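Local coordinates for protein 6-aminohexanoate-cyclic-dimer hydrolase (Arthrobacter sp., PDB 3A2Q) that hydrolyses the cyclic dimer of 6-aminohexanoic acid to its linear dimer, a step in the degradation of nylon-6 by-products, at residues Pro68-Lys72 with Phe103-Met107; Gly124-Glu130 with Ser146-Gly152; Val165-Ala171 with Ala209-Phe215; Gly192-Pro196 with Leu226-Gly231. The protein carries 1 engineered substitution. All blocks are in the same frame, centred on the assembly; numbering follows the deposited sequence.

Interaction 1 (Pro68-Lys72 with Phe103-Met107); sequences PYLLK and FVQRM
Tyr69 and Leu71 of strand 68-72 pack against Phe103, Val104 and Met107 of helix 102-110, the helix of a beta-alpha-beta crossover that leads from this strand to its parallel neighbour 113-118. Strand and helix run antiparallel, their axes 179° apart in direction and 11.1 Å apart at closest approach, as expected of a helix lying on a sheet. The Tyr69 ring stands up from the strand and offers one face to Met107. Methyl CE of Met107 makes a CH-pi contact 3.8 Å from the centroid of the Tyr69 ring, offset toward its rim. Atom SD of Met107 stands farther off above that same ring, 4.9 Å from the centroid, in a Met-aromatic arrangement; bends at chi2 (-65°) and chi3 (-83°) fold the methyl back onto the tyrosine. Ring atom CE1 of Tyr69 comes to the edge of the Phe103 ring, 4.3 Å from Phe103 CE2. Tyr69 OH ends against the helix, 3.9 Å from the CA of Val104. Beside it, Leu71 divides its two methyls: CD2 meets Val104 CG2 at 3.6 Å, while CD1 lies 4.2 Å from CD2 of Phe103. Replacing Tyr69 by an alanine would probably deprive the Met107 methyl of the ring it rests on and open a gap between strand and helix. Farther out, Val165 flanks Tyr69, Phe103 meets the His167 ring edge-to-face, and Met107 also touches Leu225 and Val229 of helix 219-229. Arg106 NH1 donates to Val228 O and Ser230 O at the end of helix 219-229.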
loop_
_atom_site.group_PDB
_atom_site.type_symbol
_atom_site.label_atom_id
_atom_site.label_comp_id
_atom_site.label_asym_id
_atom_site.label_seq_id
_atom_site.Cartn_x
_atom_site.Cartn_y
_atom_site.Cartn_z
ATOM N N PRO A 68 -17.067 -8.145 -2.045
ATOM C CA PRO A 68 -16.717 -7.208 -0.977
ATOM C C PRO A 68 -15.278 -6.717 -1.081
ATOM O O PRO A 68 -14.414 -7.414 -1.617
ATOM C CB PRO A 68 -16.928 -8.032 0.301
ATOM C CG PRO A 68 -17.758 -9.216 -0.143
ATOM C CD PRO A 68 -17.225 -9.504 -1.505
ATOM N N TYR A 69 -15.032 -5.515 -0.565
ATOM C CA TYR A 69 -13.689 -4.944 -0.546
ATOM C C TYR A 69 -13.574 -4.058 0.686
ATOM O O TYR A 69 -14.583 -3.638 1.256
ATOM C CB TYR A 69 -13.405 -4.140 -1.825
ATOM C CG TYR A 69 -13.806 -2.686 -1.786
ATOM C CD1 TYR A 69 -12.876 -1.694 -1.479
ATOM C CD2 TYR A 69 -15.112 -2.294 -2.082
ATOM C CE1 TYR A 69 -13.232 -0.345 -1.475
ATOM C CE2 TYR A 69 -15.479 -0.949 -2.078
ATOM C CZ TYR A 69 -14.534 0.018 -1.775
ATOM O OH TYR A 69 -14.891 1.346 -1.778
ATOM N N LEU A 70 -12.342 -3.788 1.103
ATOM C CA LEU A 70 -12.094 -2.966 2.274
ATOM C C LEU A 70 -11.349 -1.682 1.922
ATOM O O LEU A 70 -10.524 -1.652 1.010
ATOM C CB LEU A 70 -11.316 -3.779 3.311
ATOM C CG LEU A 70 -12.138 -4.906 3.941
ATOM C CD1 LEU A 70 -11.231 -5.901 4.644
ATOM C CD2 LEU A 70 -13.151 -4.301 4.902
ATOM N N LEU A 71 -11.649 -0.631 2.677
ATOM C CA LEU A 71 -11.081 0.693 2.468
ATOM C C LEU A 71 -10.264 1.155 3.670
ATOM O O LEU A 71 -10.693 1.009 4.810
ATOM C CB LEU A 71 -12.231 1.671 2.221
ATOM C CG LEU A 71 -11.982 3.083 1.705
ATOM C CD1 LEU A 71 -11.533 3.010 0.255
ATOM C CD2 LEU A 71 -13.268 3.895 1.823
ATOM N N LYS A 72 -9.091 1.721 3.414
ATOM C CA LYS A 72 -8.235 2.219 4.487
ATOM C C LYS A 72 -8.892 3.482 5.037
ATOM O O LYS A 72 -9.431 4.276 4.270
ATOM C CB LYS A 72 -6.846 2.559 3.939
ATOM C CG LYS A 72 -5.830 3.009 4.982
ATOM C CD LYS A 72 -4.505 3.343 4.319
ATOM C CE LYS A 72 -3.406 3.624 5.334
ATOM N NZ LYS A 72 -2.128 4.041 4.675
ATOM N N PHE A 103 -12.418 7.195 -5.849
ATOM C CA PHE A 103 -12.051 5.784 -5.754
ATOM C C PHE A 103 -13.258 4.961 -5.309
ATOM O O PHE A 103 -13.576 3.936 -5.909
ATOM C CB PHE A 103 -10.915 5.587 -4.735
ATOM C CG PHE A 103 -10.378 4.174 -4.678
ATOM C CD1 PHE A 103 -9.288 3.798 -5.454
ATOM C CD2 PHE A 103 -10.972 3.220 -3.856
ATOM C CE1 PHE A 103 -8.792 2.492 -5.415
ATOM C CE2 PHE A 103 -10.488 1.913 -3.810
ATOM C CZ PHE A 103 -9.396 1.548 -4.591
ATOM N N VAL A 104 -13.918 5.418 -4.246
ATOM C CA VAL A 104 -15.083 4.723 -3.707
ATOM C C VAL A 104 -16.228 4.638 -4.714
ATOM O O VAL A 104 -16.868 3.599 -4.838
ATOM C CB VAL A 104 -15.579 5.402 -2.406
ATOM C CG1 VAL A 104 -16.893 4.781 -1.953
ATOM C CG2 VAL A 104 -14.533 5.242 -1.317
ATOM N N GLN A 105 -16.478 5.722 -5.440
ATOM C CA GLN A 105 -17.553 5.727 -6.432
ATOM C C GLN A 105 -17.259 4.741 -7.555
ATOM O O GLN A 105 -18.147 4.015 -8.002
ATOM C CB GLN A 105 -17.734 7.124 -7.024
ATOM C CG GLN A 105 -18.046 8.200 -6.003
ATOM C CD GLN A 105 -18.317 9.541 -6.652
ATOM O OE1 GLN A 105 -17.586 9.969 -7.546
ATOM N NE2 GLN A 105 -19.365 10.218 -6.201
ATOM N N ARG A 106 -16.007 4.726 -8.010
ATOM C CA ARG A 106 -15.579 3.833 -9.082
ATOM C C ARG A 106 -15.755 2.363 -8.705
ATOM O O ARG A 106 -16.179 1.554 -9.529
ATOM C CB ARG A 106 -14.105 4.093 -9.441
ATOM C CG ARG A 106 -13.848 5.344 -10.287
ATOM C CD ARG A 106 -14.538 5.248 -11.646
ATOM N NE ARG A 106 -14.056 6.255 -12.589
ATOM C CZ ARG A 106 -12.878 6.205 -13.205
ATOM N NH1 ARG A 106 -12.050 5.190 -12.985
ATOM N NH2 ARG A 106 -12.524 7.173 -14.042
ATOM N N MET A 107 -15.415 2.018 -7.467
ATOM C CA MET A 107 -15.543 0.641 -6.991
ATOM C C MET A 107 -17.004 0.188 -6.943
ATOM O O MET A 107 -17.334 -0.929 -7.360
ATOM C CB MET A 107 -14.924 0.505 -5.596
ATOM C CG MET A 107 -13.394 0.576 -5.572
ATOM S SD MET A 107 -12.609 -0.802 -6.434
ATOM C CE MET A 107 -12.633 -2.051 -5.126
#

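Interaction 2 (Gly124-Glu130 with Ser146-Gly152); sequences GNQVTTE and SVGGSSG. With ACA (6-aminohexanoic acid), chain B; ACA (6-aminohexanoic acid), chain C.
The flat carbonyl group of Gly148 is met in its own plane by Thr129 OG1, which donates to Gly148 O over 2.8 Å with a C=O...donor angle of 146°. The Glu130 carboxylate is approached at OE2 on its anti side by Thr128 OG1, 2.6 Å away and 29° out of the plane; its other oxygen, OE1, takes the N-H of Gly397. The Asn125 amide donates through ND2 to O of the chain B ACA unit (2.7 Å) and also to Gln411. Ser146 OG sits 2.7 Å from Thr128 OG1 and accepts from Gly148 N, closing an ST turn. Gly149 lies close against the backbone of Val127 and Thr128, where a CB would clash. The peptide bond before Ser150 is cis, as in the Ser-cisSer-Lys site of the amidase family. Ser150 OG sits between its backbone N and carbonyl carbon (chi1 54°), which carries it to the ligand: N of the chain B ACA unit donates to Ser150 OG (2.8 Å) and Gly124 O (3.0 Å). Lys72 NZ binds the same hydroxyl, beside the engineered Ala174, at the acyl-ester nucleophile position by similarity. Ser150 thus holds the nitrogen that would probably become the leaving amine, consistent with its inferred charge-relay role.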
loop_
_atom_site.group_PDB
_atom_site.type_symbol
_atom_site.label_atom_id
_atom_site.label_comp_id
_atom_site.label_asym_id
_atom_site.label_seq_id
_atom_site.Cartn_x
_atom_site.Cartn_y
_atom_site.Cartn_z
ATOM N N GLY A 124 -1.217 7.771 8.938
ATOM C CA GLY A 124 -0.288 6.970 8.149
ATOM C C GLY A 124 1.171 7.299 8.399
ATOM O O GLY A 124 2.018 7.092 7.533
ATOM N N ASN A 125 1.474 7.776 9.600
ATOM C CA ASN A 125 2.828 8.184 9.932
ATOM C C ASN A 125 3.798 7.115 10.448
ATOM O O ASN A 125 4.779 7.449 11.108
ATOM C CB ASN A 125 2.778 9.341 10.935
ATOM C CG ASN A 125 4.021 10.206 10.885
ATOM O OD1 ASN A 125 4.550 10.614 11.920
ATOM N ND2 ASN A 125 4.490 10.500 9.677
ATOM N N GLN A 126 3.547 5.845 10.149
ATOM C CA GLN A 126 4.450 4.778 10.600
ATOM C C GLN A 126 4.452 3.626 9.607
ATOM O O GLN A 126 3.558 3.533 8.767
ATOM C CB GLN A 126 4.014 4.226 11.966
ATOM C CG GLN A 126 4.014 5.211 13.141
ATOM C CD GLN A 126 5.394 5.750 13.483
ATOM O OE1 GLN A 126 6.406 5.084 13.273
ATOM N NE2 GLN A 126 5.437 6.960 14.031
ATOM N N VAL A 127 5.458 2.754 9.697
ATOM C CA VAL A 127 5.520 1.583 8.827
ATOM C C VAL A 127 5.109 0.316 9.584
ATOM O O VAL A 127 5.499 -0.805 9.251
ATOM C CB VAL A 127 6.910 1.393 8.167
ATOM C CG1 VAL A 127 7.043 2.344 6.988
ATOM C CG2 VAL A 127 8.022 1.623 9.175
ATOM N N THR A 128 4.332 0.525 10.638
ATOM C CA THR A 128 3.749 -0.564 11.403
ATOM C C THR A 128 2.357 -0.012 11.672
ATOM O O THR A 128 2.142 1.191 11.535
ATOM C CB THR A 128 4.469 -0.855 12.731
ATOM O OG1 THR A 128 3.911 -2.050 13.291
ATOM C CG2 THR A 128 4.289 0.286 13.723
ATOM N N THR A 129 1.415 -0.871 12.040
ATOM C CA THR A 129 0.042 -0.424 12.266
ATOM C C THR A 129 -0.363 -0.672 13.710
ATOM O O THR A 129 -1.058 -1.640 14.012
ATOM C CB THR A 129 -0.919 -1.162 11.303
ATOM O OG1 THR A 129 -0.468 -0.973 9.956
ATOM C CG2 THR A 129 -2.335 -0.627 11.419
ATOM N N GLU A 130 0.087 0.215 14.591
ATOM C CA GLU A 130 -0.190 0.116 16.024
ATOM C C GLU A 130 -0.564 1.492 16.583
ATOM O O GLU A 130 0.121 2.035 17.453
ATOM C CB GLU A 130 1.053 -0.431 16.734
ATOM C CG GLU A 130 1.458 -1.826 16.250
ATOM C CD GLU A 130 2.876 -2.202 16.632
ATOM O OE1 GLU A 130 3.245 -2.028 17.812
ATOM O OE2 GLU A 130 3.622 -2.681 15.752
ATOM N N SER A 146 4.196 -7.617 13.605
ATOM C CA SER A 146 3.618 -6.452 12.952
ATOM C C SER A 146 3.063 -6.859 11.584
ATOM O O SER A 146 3.358 -7.944 11.084
ATOM C CB SER A 146 4.699 -5.382 12.767
ATOM O OG SER A 146 4.280 -4.352 11.883
ATOM N N VAL A 147 2.257 -5.987 10.989
ATOM C CA VAL A 147 1.687 -6.245 9.669
ATOM C C VAL A 147 2.232 -5.209 8.694
ATOM O O VAL A 147 1.753 -5.088 7.565
ATOM C CB VAL A 147 0.137 -6.158 9.679
ATOM C CG1 VAL A 147 -0.445 -7.324 10.475
ATOM C CG2 VAL A 147 -0.322 -4.815 10.268
ATOM N N GLY A 148 3.252 -4.480 9.131
ATOM C CA GLY A 148 3.822 -3.435 8.299
ATOM C C GLY A 148 2.883 -2.245 8.359
ATOM O O GLY A 148 1.941 -2.245 9.148
ATOM N N GLY A 149 3.125 -1.231 7.535
ATOM C CA GLY A 149 2.262 -0.063 7.539
ATOM C C GLY A 149 2.605 0.845 6.377
ATOM O O GLY A 149 3.594 0.595 5.691
ATOM N N SER A 150 1.832 1.912 6.168
ATOM C CA SER A 150 0.690 2.243 7.024
ATOM C C SER A 150 -0.622 1.533 6.680
ATOM O O SER A 150 -1.556 1.536 7.480
ATOM C CB SER A 150 0.469 3.762 7.021
ATOM O OG SER A 150 0.335 4.262 5.696
ATOM N N SER A 151 -0.706 0.923 5.501
ATOM C CA SER A 151 -1.932 0.229 5.119
ATOM C C SER A 151 -1.957 -1.186 5.696
ATOM O O SER A 151 -2.407 -2.126 5.039
ATOM C CB SER A 151 -2.051 0.169 3.597
ATOM O OG SER A 151 -1.914 1.463 3.030
ATOM N N GLY A 152 -1.485 -1.324 6.936
ATOM C CA GLY A 152 -1.425 -2.621 7.592
ATOM C C GLY A 152 -2.741 -3.362 7.751
ATOM O O GLY A 152 -2.780 -4.587 7.652
HETATM C C ACA B . 3.867 10.693 6.115
HETATM O O ACA B . 3.437 10.460 7.244
HETATM C C2 ACA B . 2.967 11.315 5.068
HETATM C C3 ACA B . 1.593 10.666 5.030
HETATM C C4 ACA B . 1.580 9.499 4.056
HETATM C C5 ACA B . 0.865 8.287 4.624
HETATM C C6 ACA B . 1.279 7.014 3.895
HETATM N N ACA B . 2.102 6.140 4.730
HETATM C C ACA C . 3.285 5.659 4.365
HETATM O O ACA C . 3.652 5.616 3.187
HETATM C C2 ACA C . 4.180 5.145 5.483
HETATM C C3 ACA C . 5.493 5.912 5.599
HETATM C C4 ACA C . 5.356 7.193 6.425
HETATM C C5 ACA C . 6.341 8.262 5.948
HETATM C C6 ACA C . 6.055 9.636 6.549
HETATM N N ACA C . 5.116 10.419 5.746
HETATM O O HOH W 1 6.480 -3.398 10.501
HETATM O O HOH W 2 1.173 -3.897 13.211
#

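Interaction 3 (Val165-Ala171 with Ala209-Phe215). With ACA (6-aminohexanoic acid), chain C.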
loop_
_atom_site.group_PDB
_atom_site.type_symbol
_atom_site.label_atom_id
_atom_site.label_comp_id
_atom_site.label_asym_id
_atom_site.label_seq_id
_atom_site.Cartn_x
_atom_site.Cartn_y
_atom_site.Cartn_z
ATOM N N VAL A 165 -9.877 -8.254 -2.055
ATOM C CA VAL A 165 -9.134 -7.071 -2.471
ATOM C C VAL A 165 -9.373 -5.930 -1.492
ATOM O O VAL A 165 -10.377 -5.911 -0.782
ATOM C CB VAL A 165 -9.565 -6.602 -3.877
ATOM C CG1 VAL A 165 -9.378 -7.726 -4.883
ATOM C CG2 VAL A 165 -11.005 -6.145 -3.854
ATOM N N ALA A 166 -8.454 -4.972 -1.465
ATOM C CA ALA A 166 -8.585 -3.838 -0.567
ATOM C C ALA A 166 -7.782 -2.652 -1.063
ATOM O O ALA A 166 -6.878 -2.793 -1.891
ATOM C CB ALA A 166 -8.123 -4.222 0.830
ATOM N N HIS A 167 -8.126 -1.485 -0.537
ATOM C CA HIS A 167 -7.463 -0.242 -0.883
ATOM C C HIS A 167 -6.450 0.154 0.192
ATOM O O HIS A 167 -6.496 -0.332 1.327
ATOM C CB HIS A 167 -8.510 0.869 -1.047
ATOM C CG HIS A 167 -7.985 2.247 -0.783
ATOM N ND1 HIS A 167 -7.776 2.733 0.491
ATOM C CD2 HIS A 167 -7.598 3.231 -1.628
ATOM C CE1 HIS A 167 -7.283 3.956 0.417
ATOM N NE2 HIS A 167 -7.165 4.283 -0.858
ATOM N N GLY A 168 -5.541 1.043 -0.187
ATOM C CA GLY A 168 -4.534 1.546 0.720
ATOM C C GLY A 168 -3.790 2.635 -0.017
ATOM O O GLY A 168 -4.085 2.902 -1.184
ATOM N N ASN A 169 -2.873 3.319 0.655
ATOM C CA ASN A 169 -2.081 4.323 -0.040
ATOM C C ASN A 169 -0.626 4.071 0.281
ATOM O O ASN A 169 -0.306 3.324 1.215
ATOM C CB ASN A 169 -2.504 5.762 0.275
ATOM C CG ASN A 169 -3.145 5.906 1.623
ATOM O OD1 ASN A 169 -2.486 5.769 2.653
ATOM N ND2 ASN A 169 -4.447 6.197 1.630
ATOM N N ASP A 170 0.251 4.710 -0.478
ATOM C CA ASP A 170 1.676 4.445 -0.375
ATOM C C ASP A 170 2.501 5.714 -0.613
ATOM O O ASP A 170 2.536 6.235 -1.728
ATOM C CB ASP A 170 1.965 3.376 -1.448
ATOM C CG ASP A 170 3.339 2.777 -1.355
ATOM O OD1 ASP A 170 4.321 3.538 -1.270
ATOM O OD2 ASP A 170 3.432 1.528 -1.395
ATOM N N ALA A 171 3.166 6.201 0.435
ATOM C CA ALA A 171 3.994 7.402 0.338
ATOM C C ALA A 171 5.479 7.071 0.496
ATOM O O ALA A 171 6.344 7.826 0.044
ATOM C CB ALA A 171 3.574 8.421 1.398
ATOM N N ALA A 209 4.411 12.209 -3.729
ATOM C CA ALA A 209 4.988 10.963 -3.234
ATOM C C ALA A 209 3.931 9.966 -2.772
ATOM O O ALA A 209 4.146 8.752 -2.852
ATOM C CB ALA A 209 5.966 11.246 -2.094
ATOM N N ALA A 210 2.790 10.465 -2.295
ATOM C CA ALA A 210 1.710 9.591 -1.828
ATOM C C ALA A 210 0.824 9.125 -2.987
ATOM O O ALA A 210 0.216 9.941 -3.680
ATOM C CB ALA A 210 0.868 10.311 -0.781
ATOM N N HIS A 211 0.774 7.811 -3.195
ATOM C CA HIS A 211 -0.014 7.202 -4.269
ATOM C C HIS A 211 -1.095 6.303 -3.678
ATOM O O HIS A 211 -0.856 5.639 -2.670
ATOM C CB HIS A 211 0.833 6.251 -5.132
ATOM C CG HIS A 211 2.036 6.858 -5.784
ATOM N ND1 HIS A 211 3.036 7.497 -5.078
ATOM C CD2 HIS A 211 2.477 6.778 -7.063
ATOM C CE1 HIS A 211 4.041 7.772 -5.890
ATOM N NE2 HIS A 211 3.728 7.344 -7.100
ATOM N N GLU A 212 -2.269 6.256 -4.306
ATOM C CA GLU A 212 -3.297 5.328 -3.845
ATOM C C GLU A 212 -2.853 4.000 -4.449
ATOM O O GLU A 212 -2.343 3.967 -5.576
ATOM C CB GLU A 212 -4.694 5.701 -4.365
ATOM C CG GLU A 212 -5.200 7.045 -3.863
ATOM C CD GLU A 212 -4.987 7.226 -2.369
ATOM O OE1 GLU A 212 -4.273 8.178 -1.986
ATOM O OE2 GLU A 212 -5.531 6.418 -1.580
ATOM N N GLY A 213 -3.034 2.913 -3.700
ATOM C CA GLY A 213 -2.604 1.606 -4.165
ATOM C C GLY A 213 -3.634 0.504 -4.025
ATOM O O GLY A 213 -4.745 0.737 -3.538
ATOM N N LEU A 214 -3.245 -0.708 -4.418
ATOM C CA LEU A 214 -4.153 -1.851 -4.421
ATOM C C LEU A 214 -3.586 -3.126 -3.816
ATOM O O LEU A 214 -2.393 -3.420 -3.962
ATOM C CB LEU A 214 -4.572 -2.139 -5.863
ATOM C CG LEU A 214 -5.086 -0.926 -6.642
ATOM C CD1 LEU A 214 -5.099 -1.240 -8.130
ATOM C CD2 LEU A 214 -6.468 -0.541 -6.138
ATOM N N PHE A 215 -4.470 -3.886 -3.163
ATOM C CA PHE A 215 -4.142 -5.157 -2.517
ATOM C C PHE A 215 -4.996 -6.268 -3.120
ATOM O O PHE A 215 -6.180 -6.068 -3.364
ATOM C CB PHE A 215 -4.472 -5.111 -1.021
ATOM C CG PHE A 215 -3.484 -4.362 -0.189
ATOM C CD1 PHE A 215 -2.251 -4.928 0.129
ATOM C CD2 PHE A 215 -3.797 -3.104 0.311
ATOM C CE1 PHE A 215 -1.340 -4.248 0.941
ATOM C CE2 PHE A 215 -2.895 -2.414 1.123
ATOM C CZ PHE A 215 -1.667 -2.988 1.438
HETATM C C ACA C . 3.285 5.659 4.365
HETATM O O ACA C . 3.652 5.616 3.187
HETATM C C2 ACA C . 4.180 5.145 5.483
HETATM C C3 ACA C . 5.493 5.912 5.599
HETATM C C4 ACA C . 5.356 7.193 6.425
HETATM C C5 ACA C . 6.341 8.262 5.948
HETATM C C6 ACA C . 6.055 9.636 6.549
HETATM N N ACA C . 5.116 10.419 5.746
#
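His167 and Glu212 join side chains across two neighbouring antiparallel strands, 165-170 and 211-215, in the middle of the amidase sheet. The CG of His167 lies anti to the backbone N (chi1 154°), which carries NE2 across to Glu212. NE2 of His167 donates to OE2 of Glu212 over 2.8 Å, nearly along the C-O axis, and imidazole and carboxylate are only 14° from coplanar. Glu212 reaches this point through a bend at chi2 (-46°), which brings its carboxylate across to His167 and Asn169. Asn169 lies alongside, pointing the same way; its ND2 adds a weak bond to the same OE2, while its OD1 holds Lys72 NZ. On the reverse face Phe215 turns its ring edge to Gly168, where any CB would collide with CE2. Asp170 turns to that face too, and its carboxylate is taken up by Arg176, Asn429 and Val175 N. ND1 of His211 donates to Ala209 O (2.8 Å), which lies in the ring plane although the donor stands well above the carbonyl plane. Between the backbones, Gly213 N to Gly168 O (2.7 Å) and His211 N to Asp170 O (2.8 Å) carry the ladder to its end. There Ala171 N donates to O of the chain C ACA unit at 2.9 Å. Ala172 N also bonds the ligand, consistent with an oxyanion hole, while Glu212 would help fix Asn169, the partner of the lysine inferred to be in the charge relay.

Interaction 4 (Gly192-Pro196 with Leu226-Gly231)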
loop_
_atom_site.group_PDB
_atom_site.type_symbol
_atom_site.label_atom_id
_atom_site.label_comp_id
_atom_site.label_asym_id
_atom_site.label_seq_id
_atom_site.Cartn_x
_atom_site.Cartn_y
_atom_site.Cartn_z
ATOM N N GLY A 192 -0.099 9.371 -10.408
ATOM C CA GLY A 192 -1.160 9.914 -11.235
ATOM C C GLY A 192 -2.046 8.886 -11.912
ATOM O O GLY A 192 -2.861 9.243 -12.767
ATOM N N ARG A 193 -1.892 7.613 -11.551
ATOM C CA ARG A 193 -2.715 6.563 -12.146
ATOM C C ARG A 193 -4.092 6.531 -11.491
ATOM O O ARG A 193 -5.115 6.497 -12.177
ATOM C CB ARG A 193 -2.049 5.191 -11.973
ATOM C CG ARG A 193 -2.836 4.023 -12.576
ATOM C CD ARG A 193 -2.853 4.077 -14.105
ATOM N NE ARG A 193 -1.519 3.891 -14.673
ATOM C CZ ARG A 193 -1.181 4.238 -15.912
ATOM N NH1 ARG A 193 -2.079 4.790 -16.719
ATOM N NH2 ARG A 193 0.061 4.047 -16.342
ATOM N N ILE A 194 -4.108 6.543 -10.161
ATOM C CA ILE A 194 -5.356 6.480 -9.400
ATOM C C ILE A 194 -5.653 7.783 -8.677
ATOM O O ILE A 194 -4.832 8.268 -7.906
ATOM C CB ILE A 194 -5.309 5.356 -8.340
ATOM C CG1 ILE A 194 -4.979 4.020 -9.011
ATOM C CG2 ILE A 194 -6.644 5.287 -7.593
ATOM C CD1 ILE A 194 -4.944 2.829 -8.053
ATOM N N SER A 195 -6.834 8.344 -8.915
ATOM C CA SER A 195 -7.199 9.598 -8.274
ATOM C C SER A 195 -7.530 9.462 -6.792
ATOM O O SER A 195 -8.269 8.563 -6.398
ATOM C CB SER A 195 -8.404 10.225 -8.969
ATOM O OG SER A 195 -8.794 11.397 -8.285
ATOM N N PRO A 196 -6.977 10.361 -5.954
ATOM C CA PRO A 196 -7.208 10.373 -4.505
ATOM C C PRO A 196 -8.231 11.470 -4.188
ATOM O O PRO A 196 -8.506 11.753 -3.021
ATOM C CB PRO A 196 -5.844 10.734 -3.952
ATOM C CG PRO A 196 -5.392 11.766 -4.949
ATOM C CD PRO A 196 -5.804 11.187 -6.296
ATOM N N LEU A 226 -7.180 -1.951 -11.547
ATOM C CA LEU A 226 -6.629 -0.783 -12.227
ATOM C C LEU A 226 -7.607 -0.284 -13.282
ATOM O O LEU A 226 -7.778 0.920 -13.456
ATOM C CB LEU A 226 -5.301 -1.126 -12.896
ATOM C CG LEU A 226 -4.072 -1.115 -11.990
ATOM C CD1 LEU A 226 -2.862 -1.622 -12.750
ATOM C CD2 LEU A 226 -3.849 0.301 -11.483
ATOM N N ASP A 227 -8.246 -1.211 -13.989
ATOM C CA ASP A 227 -9.202 -0.830 -15.021
ATOM C C ASP A 227 -10.404 -0.138 -14.401
ATOM O O ASP A 227 -11.089 0.648 -15.056
ATOM C CB ASP A 227 -9.671 -2.059 -15.802
ATOM C CG ASP A 227 -8.563 -2.688 -16.623
ATOM O OD1 ASP A 227 -7.628 -1.957 -17.023
ATOM O OD2 ASP A 227 -8.632 -3.907 -16.881
ATOM N N VAL A 228 -10.654 -0.429 -13.130
ATOM C CA VAL A 228 -11.784 0.154 -12.425
ATOM C C VAL A 228 -11.537 1.548 -11.850
ATOM O O VAL A 228 -12.356 2.452 -12.034
ATOM C CB VAL A 228 -12.246 -0.768 -11.260
ATOM C CG1 VAL A 228 -13.392 -0.122 -10.496
ATOM C CG2 VAL A 228 -12.669 -2.123 -11.805
ATOM N N VAL A 229 -10.401 1.733 -11.178
ATOM C CA VAL A 229 -10.126 3.004 -10.519
ATOM C C VAL A 229 -9.134 3.976 -11.141
ATOM O O VAL A 229 -8.867 5.023 -10.561
ATOM C CB VAL A 229 -9.671 2.762 -9.055
ATOM C CG1 VAL A 229 -10.707 1.923 -8.316
ATOM C CG2 VAL A 229 -8.307 2.065 -9.039
ATOM N N SER A 230 -8.600 3.658 -12.313
ATOM C CA SER A 230 -7.627 4.544 -12.949
ATOM C C SER A 230 -8.229 5.651 -13.817
ATOM O O SER A 230 -9.421 5.645 -14.123
ATOM C CB SER A 230 -6.649 3.713 -13.787
ATOM O OG SER A 230 -5.911 2.823 -12.966
ATOM N N GLY A 231 -7.392 6.614 -14.201
ATOM C CA GLY A 231 -7.856 7.703 -15.047
ATOM C C GLY A 231 -7.833 9.081 -14.415
ATOM O O GLY A 231 -7.996 9.226 -13.200
HETATM O O HOH W 3 -8.733 7.765 -11.000
HETATM O O HOH W 4 -9.865 6.532 -8.212
#
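The C-terminal end of helix 219-229 is met by the loop that follows strand 185-188, with Arg193 and Ile194 touching Leu226, Val229, Ser230 and Gly231. Leu226 O accepts from both Ser230 N and Ser230 OG, which reach it from opposite faces of the carbonyl plane; the hydroxyl bond is 2.7 Å. Ser230 OG lies anti to its own carbonyl carbon (chi1 -63°), turned back to the last helical turn, and the CG of Arg193 packs against it at 3.3 Å. One residue on, Gly231 N donates to Arg193 O over 3.0 Å, with a C=O...donor angle of 171°. Methyl CD1 of Ile194 touches CG2 of Val229 at 3.6 Å. Leu226 CD2 comes 4.0 Å from Arg193 CG, the two side chains meeting at about a right angle. Water 3 accepts from Ser195 N at 2.9 Å and lies 2.8 Å from Val229 O, bridging loop and helix end. An alanine in place of Ser230 would probably cost Leu226 O its side-chain donor and leave the Arg193 methylenes more loosely packed. The guanidinium of Arg193 continues away to Glu460 and Pro241 O. Around this contact, Phe103 of helix 102-110 backs both Ile194 and Val229, helix 247-250 touches Arg193 and Leu226 through Tyr247, and Leu214 of strand 211-216 lies against Ile194 and Leu226.

In the fold
All four contacts are largely buried, but they differ with depth. Interaction 3 is nearest the chain centre, a ladder of backbone bonds; interaction 2, also near the centre, joins irregular loops through hydroxyls and tight glycines at the substrate. Interactions 1 and 4, each about 14 Å from that centre, lie farther out: the first packs a helix on the sheet through apolar side chains, the second is a helix end tied by a backbone bond and waters, with partly exposed residues. Lys72, at the end of strand 68-72 of interaction 1, bonds through NZ to Ser150 and Ser151 of interaction 2 and Asn169 of interaction 3. Interactions 1 and 4 meet through Phe103 and Val229, interactions 3 and 4 through Leu214; interactions 2 and 4 do not touch.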